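Local atomic coordinates of 3-methyladenine dna-glycosylase (Archaeoglobus fulgidus, PDB entry 2JHN), a protein that belongs to the helix-hairpin-helix superfamily of base excision DNA repair proteins and carries an N-terminal TATA-box binding protein-like domain. Residues Met1-Glu13 with Ala50-Phe64. The protein carries 1 engineered substitution. Numbering follows the deposited sequence.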
ATOM      1  N   MET A   1     -25.595   4.868  -1.427  1.00 29.00           N
ATOM      2  CA  MET A   1     -25.007   4.979  -0.064  1.00 28.20           C
ATOM      3  C   MET A   1     -24.949   3.629   0.579  1.00 27.07           C
ATOM      4  O   MET A   1     -25.974   2.934   0.691  1.00 26.94           O
ATOM      5  CB  MET A   1     -25.888   5.816   0.868  1.00 29.18           C
ATOM      6  CG  MET A   1     -26.101   7.192   0.439  1.00 30.91           C
ATOM      7  SD  MET A   1     -24.940   8.223   1.264  1.00 33.40           S
ATOM      8  CE  MET A   1     -24.901   9.531   0.053  1.00 31.79           C
ATOM      9  N   TRP A   2     -23.755   3.271   1.028  1.00 24.54           N
ATOM     10  CA  TRP A   2     -23.588   2.199   1.987  1.00 23.24           C
ATOM     11  C   TRP A   2     -22.727   2.786   3.096  1.00 22.09           C
ATOM     12  O   TRP A   2     -22.038   3.793   2.890  1.00 21.85           O
ATOM     13  CB  TRP A   2     -22.900   0.989   1.352  1.00 23.67           C
ATOM     14  CG  TRP A   2     -23.654   0.362   0.175  1.00 23.33           C
ATOM     15  CD1 TRP A   2     -24.517  -0.700   0.219  1.00 24.77           C
ATOM     16  CD2 TRP A   2     -23.572   0.754  -1.200  1.00 23.08           C
ATOM     17  NE1 TRP A   2     -24.987  -0.986  -1.048  1.00 23.15           N
ATOM     18  CE2 TRP A   2     -24.422  -0.111  -1.936  1.00 23.91           C
ATOM     19  CE3 TRP A   2     -22.879   1.761  -1.884  1.00 22.83           C
ATOM     20  CZ2 TRP A   2     -24.596   0.004  -3.334  1.00 24.53           C
ATOM     21  CZ3 TRP A   2     -23.046   1.876  -3.284  1.00 24.38           C
ATOM     22  CH2 TRP A   2     -23.904   1.006  -3.987  1.00 24.86           C
ATOM     23  N   ARG A   3     -22.758   2.141   4.255  1.00 22.02           N
ATOM     24  CA  ARG A   3     -22.029   2.599   5.443  1.00 21.09           C
ATOM     25  C   ARG A   3     -21.209   1.468   6.042  1.00 21.09           C
ATOM     26  O   ARG A   3     -21.693   0.335   6.166  1.00 21.43           O
ATOM     27  CB  ARG A   3     -23.000   3.140   6.498  1.00 21.22           C
ATOM     28  CG  ARG A   3     -23.661   4.454   6.098  1.00 20.68           C
ATOM     29  CD  ARG A   3     -24.622   4.988   7.189  1.00 20.77           C
ATOM     30  NE  ARG A   3     -24.902   6.410   6.963  1.00 21.50           N
ATOM     31  CZ  ARG A   3     -25.827   6.882   6.117  1.00 19.95           C
ATOM     32  NH1 ARG A   3     -26.588   6.056   5.416  1.00 21.45           N
ATOM     33  NH2 ARG A   3     -25.975   8.184   5.969  1.00 20.17           N
ATOM     34  N   ILE A   4     -19.962   1.785   6.380  1.00 20.47           N
ATOM     35  CA  ILE A   4     -19.090   0.875   7.118  1.00 21.08           C
ATOM     36  C   ILE A   4     -19.015   1.363   8.561  1.00 20.61           C
ATOM     37  O   ILE A   4     -18.428   2.407   8.831  1.00 19.98           O
ATOM     38  CB  ILE A   4     -17.646   0.851   6.531  1.00 21.01           C
ATOM     39  CG1 ILE A   4     -17.636   0.371   5.076  1.00 20.96           C
ATOM     40  CG2 ILE A   4     -16.716  -0.040   7.409  1.00 21.20           C
ATOM     41  CD1 ILE A   4     -16.253   0.463   4.422  1.00 21.21           C
ATOM     42  N   GLU A   5     -19.594   0.595   9.480  1.00 21.62           N
ATOM     43  CA  GLU A   5     -19.626   0.979  10.901  1.00 22.44           C
ATOM     44  C   GLU A   5     -18.482   0.345  11.672  1.00 22.09           C
ATOM     45  O   GLU A   5     -18.315  -0.867  11.642  1.00 22.46           O
ATOM     46  CB  GLU A   5     -20.967   0.583  11.528  1.00 22.86           C
ATOM     47  CG  GLU A   5     -22.180   1.183  10.823  1.00 24.10           C
ATOM     48  CD  GLU A   5     -22.295   2.694  10.979  1.00 27.04           C
ATOM     49  OE1 GLU A   5     -21.540   3.332  11.774  1.00 26.87           O
ATOM     50  OE2 GLU A   5     -23.172   3.257  10.286  1.00 29.38           O
ATOM     51  N   LEU A   6     -17.707   1.176  12.353  1.00 22.70           N
ATOM     52  CA  LEU A   6     -16.480   0.753  13.047  1.00 22.84           C
ATOM     53  C   LEU A   6     -16.728   0.664  14.547  1.00 24.49           C
ATOM     54  O   LEU A   6     -17.554   1.415  15.080  1.00 24.45           O
ATOM     55  CB  LEU A   6     -15.359   1.764  12.803  1.00 21.83           C
ATOM     56  CG  LEU A   6     -15.110   2.257  11.367  1.00 20.36           C
ATOM     57  CD1 LEU A   6     -13.984   3.272  11.342  1.00 19.02           C
ATOM     58  CD2 LEU A   6     -14.846   1.095  10.450  1.00 18.34           C
ATOM     59  N   LYS A   7     -15.987  -0.213  15.231  1.00 25.62           N
ATOM     60  CA  LYS A   7     -16.061  -0.281  16.704  1.00 26.80           C
ATOM     61  C   LYS A   7     -15.271   0.846  17.371  1.00 26.48           C
ATOM     62  O   LYS A   7     -15.640   1.325  18.449  1.00 27.37           O
ATOM     63  CB  LYS A   7     -15.642  -1.664  17.238  1.00 27.01           C
ATOM     64  CG  LYS A   7     -16.075  -1.914  18.685  0.50 27.28           C
ATOM     65  CD  LYS A   7     -15.470  -3.178  19.264  0.50 27.86           C
ATOM     66  CE  LYS A   7     -15.732  -3.269  20.760  0.50 29.31           C
ATOM     67  NZ  LYS A   7     -14.969  -4.389  21.400  0.50 31.43           N
ATOM     68  N   HIS A   8     -14.225   1.317  16.692  1.00 25.99           N
ATOM     69  CA  HIS A   8     -13.286   2.300  17.220  1.00 25.50           C
ATOM     70  C   HIS A   8     -13.187   3.509  16.261  1.00 24.71           C
ATOM     71  O   HIS A   8     -13.361   3.337  15.056  1.00 25.27           O
ATOM     72  CB  HIS A   8     -11.935   1.592  17.374  1.00 26.39           C
ATOM     73  CG  HIS A   8     -10.940   2.331  18.216  1.00 27.18           C
ATOM     74  ND1 HIS A   8     -10.282   3.458  17.773  1.00 29.54           N
ATOM     75  CD2 HIS A   8     -10.461   2.080  19.457  1.00 28.13           C
ATOM     76  CE1 HIS A   8      -9.457   3.885  18.715  1.00 30.44           C
ATOM     77  NE2 HIS A   8      -9.544   3.062  19.746  1.00 30.16           N
ATOM     78  N   ALA A   9     -12.917   4.718  16.766  1.00 23.85           N
ATOM     79  CA  ALA A   9     -12.719   5.887  15.876  1.00 22.78           C
ATOM     80  C   ALA A   9     -11.481   5.692  14.982  1.00 22.40           C
ATOM     81  O   ALA A   9     -10.515   5.025  15.374  1.00 22.91           O
ATOM     82  CB  ALA A   9     -12.592   7.182  16.666  1.00 22.95           C
ATOM     83  N   VAL A  10     -11.538   6.245  13.777  1.00 20.67           N
ATOM     84  CA  VAL A  10     -10.381   6.300  12.879  1.00 19.55           C
ATOM     85  C   VAL A  10     -10.194   7.766  12.519  1.00 18.71           C
ATOM     86  O   VAL A  10     -11.176   8.518  12.357  1.00 19.40           O
ATOM     87  CB  VAL A  10     -10.607   5.408  11.632  1.00 19.79           C
ATOM     88  CG1 VAL A  10     -11.708   5.979  10.745  1.00 19.64           C
ATOM     89  CG2 VAL A  10      -9.308   5.196  10.837  1.00 19.34           C
ATOM     90  N   ASN A  11      -8.948   8.200  12.463  1.00 18.01           N
ATOM     91  CA  ASN A  11      -8.634   9.518  11.985  1.00 17.27           C
ATOM     92  C   ASN A  11      -8.468   9.463  10.461  1.00 16.53           C
ATOM     93  O   ASN A  11      -7.423   9.059   9.964  1.00 14.42           O
ATOM     94  CB  ASN A  11      -7.372  10.042  12.656  1.00 18.32           C
ATOM     95  CG  ASN A  11      -7.094  11.479  12.306  1.00 19.36           C
ATOM     96  OD1 ASN A  11      -7.008  11.834  11.148  1.00 21.38           O
ATOM     97  ND2 ASN A  11      -6.980  12.332  13.326  1.00 22.98           N
ATOM     98  N   TRP A  12      -9.512   9.873   9.741  1.00 16.51           N
ATOM     99  CA  TRP A  12      -9.508   9.834   8.280  1.00 16.07           C
ATOM    100  C   TRP A  12      -8.418  10.708   7.683  1.00 16.28           C
ATOM    101  O   TRP A  12      -7.793  10.339   6.685  1.00 15.61           O
ATOM    102  CB  TRP A  12     -10.877  10.258   7.740  1.00 16.91           C
ATOM    103  CG  TRP A  12     -11.039  10.079   6.256  1.00 15.68           C
ATOM    104  CD1 TRP A  12     -11.001  11.061   5.289  1.00 16.59           C
ATOM    105  CD2 TRP A  12     -11.272   8.849   5.572  1.00 14.97           C
ATOM    106  NE1 TRP A  12     -11.184  10.500   4.037  1.00 15.08           N
ATOM    107  CE2 TRP A  12     -11.373   9.150   4.188  1.00 14.94           C
ATOM    108  CE3 TRP A  12     -11.407   7.517   5.992  1.00 16.38           C
ATOM    109  CZ2 TRP A  12     -11.606   8.160   3.217  1.00 15.79           C
ATOM    110  CZ3 TRP A  12     -11.629   6.519   5.013  1.00 16.17           C
ATOM    111  CH2 TRP A  12     -11.725   6.852   3.654  1.00 16.07           C
ATOM    112  N   GLU A  13      -8.180  11.878   8.277  1.00 16.22           N
ATOM    113  CA  GLU A  13      -7.182  12.785   7.741  1.00 17.04           C
ATOM    114  C   GLU A  13      -5.793  12.132   7.726  1.00 16.61           C
ATOM    115  O   GLU A  13      -5.064  12.248   6.749  1.00 16.34           O
ATOM    116  CB  GLU A  13      -7.182  14.134   8.500  1.00 18.08           C
ATOM    117  CG  GLU A  13      -8.566  14.784   8.629  0.50 19.55           C
ATOM    118  CD  GLU A  13      -9.253  14.466   9.960  0.50 22.45           C
ATOM    119  OE1 GLU A  13      -9.210  15.320  10.881  0.50 26.14           O
ATOM    120  OE2 GLU A  13      -9.827  13.365  10.103  0.50 23.49           O
ATOM    121  N   ALA A  50     -15.169   6.873  -0.989  1.00 16.72           N
ATOM    122  CA  ALA A  50     -15.408   6.716   0.443  1.00 15.76           C
ATOM    123  C   ALA A  50     -14.940   7.951   1.192  1.00 15.11           C
ATOM    124  O   ALA A  50     -13.987   8.607   0.793  1.00 14.10           O
ATOM    125  CB  ALA A  50     -14.727   5.457   0.987  1.00 16.17           C
ATOM    126  N   TYR A  51     -15.630   8.246   2.294  1.00 15.98           N
ATOM    127  CA  TYR A  51     -15.375   9.436   3.090  1.00 16.46           C
ATOM    128  C   TYR A  51     -16.146   9.249   4.400  1.00 16.17           C
ATOM    129  O   TYR A  51     -17.153   8.534   4.431  1.00 15.34           O
ATOM    130  CB  TYR A  51     -15.838  10.710   2.351  1.00 17.50           C
ATOM    131  CG  TYR A  51     -17.298  10.655   1.935  1.00 19.11           C
ATOM    132  CD1 TYR A  51     -18.303  11.095   2.805  1.00 19.88           C
ATOM    133  CD2 TYR A  51     -17.677  10.173   0.679  1.00 20.26           C
ATOM    134  CE1 TYR A  51     -19.661  11.030   2.436  1.00 19.80           C
ATOM    135  CE2 TYR A  51     -19.030  10.113   0.294  1.00 20.71           C
ATOM    136  CZ  TYR A  51     -20.017  10.559   1.191  1.00 19.72           C
ATOM    137  OH  TYR A  51     -21.357  10.510   0.862  1.00 20.53           O
ATOM    138  N   PRO A  52     -15.648   9.853   5.489  1.00 16.34           N
ATOM    139  CA  PRO A  52     -16.267   9.723   6.796  1.00 17.12           C
ATOM    140  C   PRO A  52     -17.552  10.559   6.937  1.00 18.21           C
ATOM    141  O   PRO A  52     -17.615  11.688   6.445  1.00 18.06           O
ATOM    142  CB  PRO A  52     -15.209  10.263   7.741  1.00 16.53           C
ATOM    143  CG  PRO A  52     -14.392  11.182   6.952  1.00 17.23           C
ATOM    144  CD  PRO A  52     -14.427  10.673   5.526  1.00 16.43           C
ATOM    145  N   GLU A  53     -18.560  10.010   7.598  1.00 19.49           N
ATOM    146  CA  GLU A  53     -19.624  10.900   8.064  1.00 21.83           C
ATOM    147  C   GLU A  53     -19.486  11.188   9.570  1.00 22.43           C
ATOM    148  O   GLU A  53     -20.020  12.190  10.077  1.00 21.99           O
ATOM    149  CB  GLU A  53     -21.010  10.433   7.618  1.00 22.37           C
ATOM    150  CG  GLU A  53     -21.724   9.561   8.574  1.00 23.51           C
ATOM    151  CD  GLU A  53     -23.077   9.092   8.062  1.00 22.10           C
ATOM    152  OE1 GLU A  53     -23.671   9.673   7.114  1.00 24.28           O
ATOM    153  OE2 GLU A  53     -23.526   8.077   8.585  1.00 21.82           O
ATOM    154  N   SER A  54     -18.733  10.327  10.259  1.00 23.32           N
ATOM    155  CA  SER A  54     -18.363  10.530  11.669  1.00 24.75           C
ATOM    156  C   SER A  54     -17.078   9.775  11.982  1.00 25.19           C
ATOM    157  O   SER A  54     -16.575   9.026  11.134  1.00 24.87           O
ATOM    158  CB  SER A  54     -19.473  10.043  12.605  1.00 25.08           C
ATOM    159  OG  SER A  54     -19.576   8.622  12.634  1.00 27.11           O
ATOM    160  N   GLU A  55     -16.569   9.946  13.205  1.00 25.01           N
ATOM    161  CA  GLU A  55     -15.365   9.233  13.654  1.00 24.99           C
ATOM    162  C   GLU A  55     -15.410   7.718  13.427  1.00 24.20           C
ATOM    163  O   GLU A  55     -14.357   7.096  13.190  1.00 24.04           O
ATOM    164  CB  GLU A  55     -15.034   9.563  15.127  1.00 24.78           C
ATOM    165  CG  GLU A  55     -16.018   9.021  16.181  0.70 26.22           C
ATOM    166  CD  GLU A  55     -15.459   9.074  17.617  0.70 26.58           C
ATOM    167  OE1 GLU A  55     -14.609   9.959  17.893  0.70 28.32           O
ATOM    168  OE2 GLU A  55     -15.860   8.226  18.461  0.70 28.50           O
ATOM    169  N   ARG A  56     -16.614   7.132  13.491  1.00 22.89           N
ATOM    170  CA  ARG A  56     -16.798   5.690  13.441  1.00 22.28           C
ATOM    171  C   ARG A  56     -17.617   5.177  12.261  1.00 21.40           C
ATOM    172  O   ARG A  56     -18.011   4.013  12.250  1.00 21.20           O
ATOM    173  CB  ARG A  56     -17.424   5.171  14.742  1.00 23.05           C
ATOM    174  CG  ARG A  56     -16.560   5.423  15.951  1.00 26.08           C
ATOM    175  CD  ARG A  56     -17.098   4.771  17.210  1.00 29.63           C
ATOM    176  NE  ARG A  56     -16.349   5.301  18.347  0.70 33.25           N
ATOM    177  CZ  ARG A  56     -16.412   4.842  19.592  0.70 35.14           C
ATOM    178  NH1 ARG A  56     -17.207   3.817  19.902  0.70 35.09           N
ATOM    179  NH2 ARG A  56     -15.667   5.414  20.530  0.70 35.78           N
ATOM    180  N   THR A  57     -17.856   6.026  11.264  1.00 20.32           N
ATOM    181  CA  THR A  57     -18.700   5.633  10.136  1.00 20.05           C
ATOM    182  C   THR A  57     -18.110   6.127   8.842  1.00 18.58           C
ATOM    183  O   THR A  57     -17.963   7.326   8.652  1.00 18.12           O
ATOM    184  CB  THR A  57     -20.145   6.198  10.261  1.00 20.07           C
ATOM    185  OG1 THR A  57     -20.716   5.765  11.491  1.00 22.70           O
ATOM    186  CG2 THR A  57     -21.022   5.709   9.099  1.00 19.34           C
ATOM    187  N   ILE A  58     -17.799   5.194   7.946  1.00 18.03           N
ATOM    188  CA  ILE A  58     -17.301   5.546   6.623  1.00 17.94           C
ATOM    189  C   ILE A  58     -18.422   5.277   5.611  1.00 17.54           C
ATOM    190  O   ILE A  58     -18.932   4.165   5.501  1.00 18.88           O
ATOM    191  CB  ILE A  58     -16.003   4.727   6.238  1.00 18.00           C
ATOM    192  CG1 ILE A  58     -14.890   4.894   7.297  1.00 17.31           C
ATOM    193  CG2 ILE A  58     -15.518   5.080   4.811  1.00 17.22           C
ATOM    194  CD1 ILE A  58     -14.480   6.351   7.642  1.00 16.72           C
ATOM    195  N   VAL A  59     -18.801   6.321   4.893  1.00 17.81           N
ATOM    196  CA  VAL A  59     -19.741   6.184   3.789  1.00 17.92           C
ATOM    197  C   VAL A  59     -19.015   5.741   2.515  1.00 17.85           C
ATOM    198  O   VAL A  59     -17.929   6.248   2.203  1.00 18.42           O
ATOM    199  CB  VAL A  59     -20.491   7.504   3.553  1.00 18.44           C
ATOM    200  CG1 VAL A  59     -21.445   7.399   2.316  1.00 18.80           C
ATOM    201  CG2 VAL A  59     -21.250   7.883   4.818  1.00 17.79           C
ATOM    202  N   VAL A  60     -19.624   4.790   1.816  1.00 18.73           N
ATOM    203  CA  VAL A  60     -19.193   4.361   0.471  1.00 18.48           C
ATOM    204  C   VAL A  60     -20.290   4.648  -0.572  1.00 19.77           C
ATOM    205  O   VAL A  60     -21.470   4.363  -0.352  1.00 19.43           O
ATOM    206  CB  VAL A  60     -18.805   2.862   0.423  1.00 18.97           C
ATOM    207  CG1 VAL A  60     -18.219   2.502  -0.955  1.00 18.73           C
ATOM    208  CG2 VAL A  60     -17.782   2.507   1.534  1.00 17.38           C
ATOM    209  N   GLU A  61     -19.880   5.240  -1.682  1.00 20.58           N
ATOM    210  CA  GLU A  61     -20.743   5.383  -2.852  1.00 22.77           C
ATOM    211  C   GLU A  61     -20.046   4.782  -4.067  1.00 23.43           C
ATOM    212  O   GLU A  61     -18.803   4.747  -4.145  1.00 22.89           O
ATOM    213  CB  GLU A  61     -21.044   6.857  -3.106  1.00 22.04           C
ATOM    214  CG  GLU A  61     -21.780   7.565  -1.974  1.00 23.56           C
ATOM    215  CD  GLU A  61     -22.143   9.000  -2.331  1.00 24.60           C
ATOM    216  OE1 GLU A  61     -22.783   9.214  -3.385  1.00 28.35           O
ATOM    217  OE2 GLU A  61     -21.797   9.918  -1.565  1.00 27.21           O
ATOM    218  N   GLY A  62     -20.841   4.323  -5.030  1.00 24.51           N
ATOM    219  CA  GLY A  62     -20.277   3.733  -6.237  1.00 25.01           C
ATOM    220  C   GLY A  62     -21.367   3.159  -7.116  1.00 25.83           C
ATOM    221  O   GLY A  62     -22.540   3.170  -6.732  1.00 26.10           O
ATOM    222  N   ASN A  63     -20.975   2.639  -8.277  1.00 26.11           N
ATOM    223  CA  ASN A  63     -21.948   2.159  -9.260  1.00 26.93           C
ATOM    224  C   ASN A  63     -22.017   0.638  -9.395  1.00 27.55           C
ATOM    225  O   ASN A  63     -22.582   0.122 -10.370  1.00 27.84           O
ATOM    226  CB  ASN A  63     -21.740   2.839 -10.615  1.00 26.68           C
ATOM    227  CG  ASN A  63     -20.453   2.424 -11.289  1.00 28.66           C
ATOM    228  OD1 ASN A  63     -19.627   1.706 -10.703  1.00 27.46           O
ATOM    229  ND2 ASN A  63     -20.275   2.864 -12.540  1.00 27.41           N
ATOM    230  N   PHE A  64     -21.435  -0.068  -8.418  1.00 27.64           N
ATOM    231  CA  PHE A  64     -21.620  -1.515  -8.262  1.00 28.46           C
ATOM    232  C   PHE A  64     -23.045  -1.854  -7.780  1.00 29.46           C
ATOM    233  O   PHE A  64     -23.788  -0.982  -7.329  1.00 28.92           O
ATOM    234  CB  PHE A  64     -20.557  -2.118  -7.320  1.00 27.87           C
ATOM    235  CG  PHE A  64     -20.452  -1.427  -5.970  1.00 27.31           C
ATOM    236  CD1 PHE A  64     -21.229  -1.851  -4.890  1.00 26.88           C
ATOM    237  CD2 PHE A  64     -19.560  -0.371  -5.782  1.00 26.79           C
ATOM    238  CE1 PHE A  64     -21.137  -1.211  -3.642  1.00 28.28           C
ATOM    239  CE2 PHE A  64     -19.452   0.272  -4.540  1.00 26.86           C
ATOM    240  CZ  PHE A  64     -20.236  -0.151  -3.473  1.00 26.81           C
TER
HETATM  241  O   HOH W   1     -23.864   5.201  -4.156  1.00 30.00           O
HETATM  242  O   HOH W   2     -18.900   2.087  17.423  1.00 42.60           O
HETATM  243  O   HOH W   3     -13.617   8.908  10.594  1.00 20.42           O
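The edge of the five-stranded antiparallel sheet in the TBP-like N-terminal domain is formed here: strand 2-5 lies against strand 57-62, and the chain then wraps round the turn at 54-57 to start helix 12-17. Trp-2 with Val-60 and Ile-4 with Ile-58 are the hydrogen-bonded pairs; the Ile-4 N to Ile-58 O bond, 2.7 Å, is nearly straight. Beyond the strand, Leu-6 N is bound to Arg-56 O, and Val-10 N reaches Glu-55 O at 3.0 Å, so the incoming loop follows the turn. On the face turned to helix 69-80, the six-membered ring of Trp-2 and the ring of Phe-64 form an offset stack, centroids 4.3 Å apart and planes at 24°. Trp-69 also stacks on Trp-2, and the nearest Trp-2 side-chain atom is about 4 Å from a mercury(II) ion. Ile-4 CD1 meets Val-60 CG2 on this same face. The other face, with Arg-3, Glu-5, Thr-57 and Val-59, is largely polar here. Arg-3, extended from CG to NE, crosses Glu-53 at about a right angle and grips it side-on: NE to OE2, NH2 to OE1, both oxygens met on their syn side and both close to the guanidinium plane. Beside it, Glu-5 bends at chi2 (-68°), which brings OE1 to the hydroxyl of Thr-57, OG1 donating over 2.6 Å. Thr-57 is paired with both Glu-53 and Ser-54, a classic beta bulge at the end of the hairpin formed by strands 44-54 and 57-62. At the start of helix 12-17, the buried indole of Trp-12, its NE1 bonded to Gly-33 O, sets CE3 3.7 Å from Ile-58 CD1. Pro-52 lies over one indole face in a CH-pi contact, with CD 3.4 Å from the centroid of the five-membered ring and 6° off its normal.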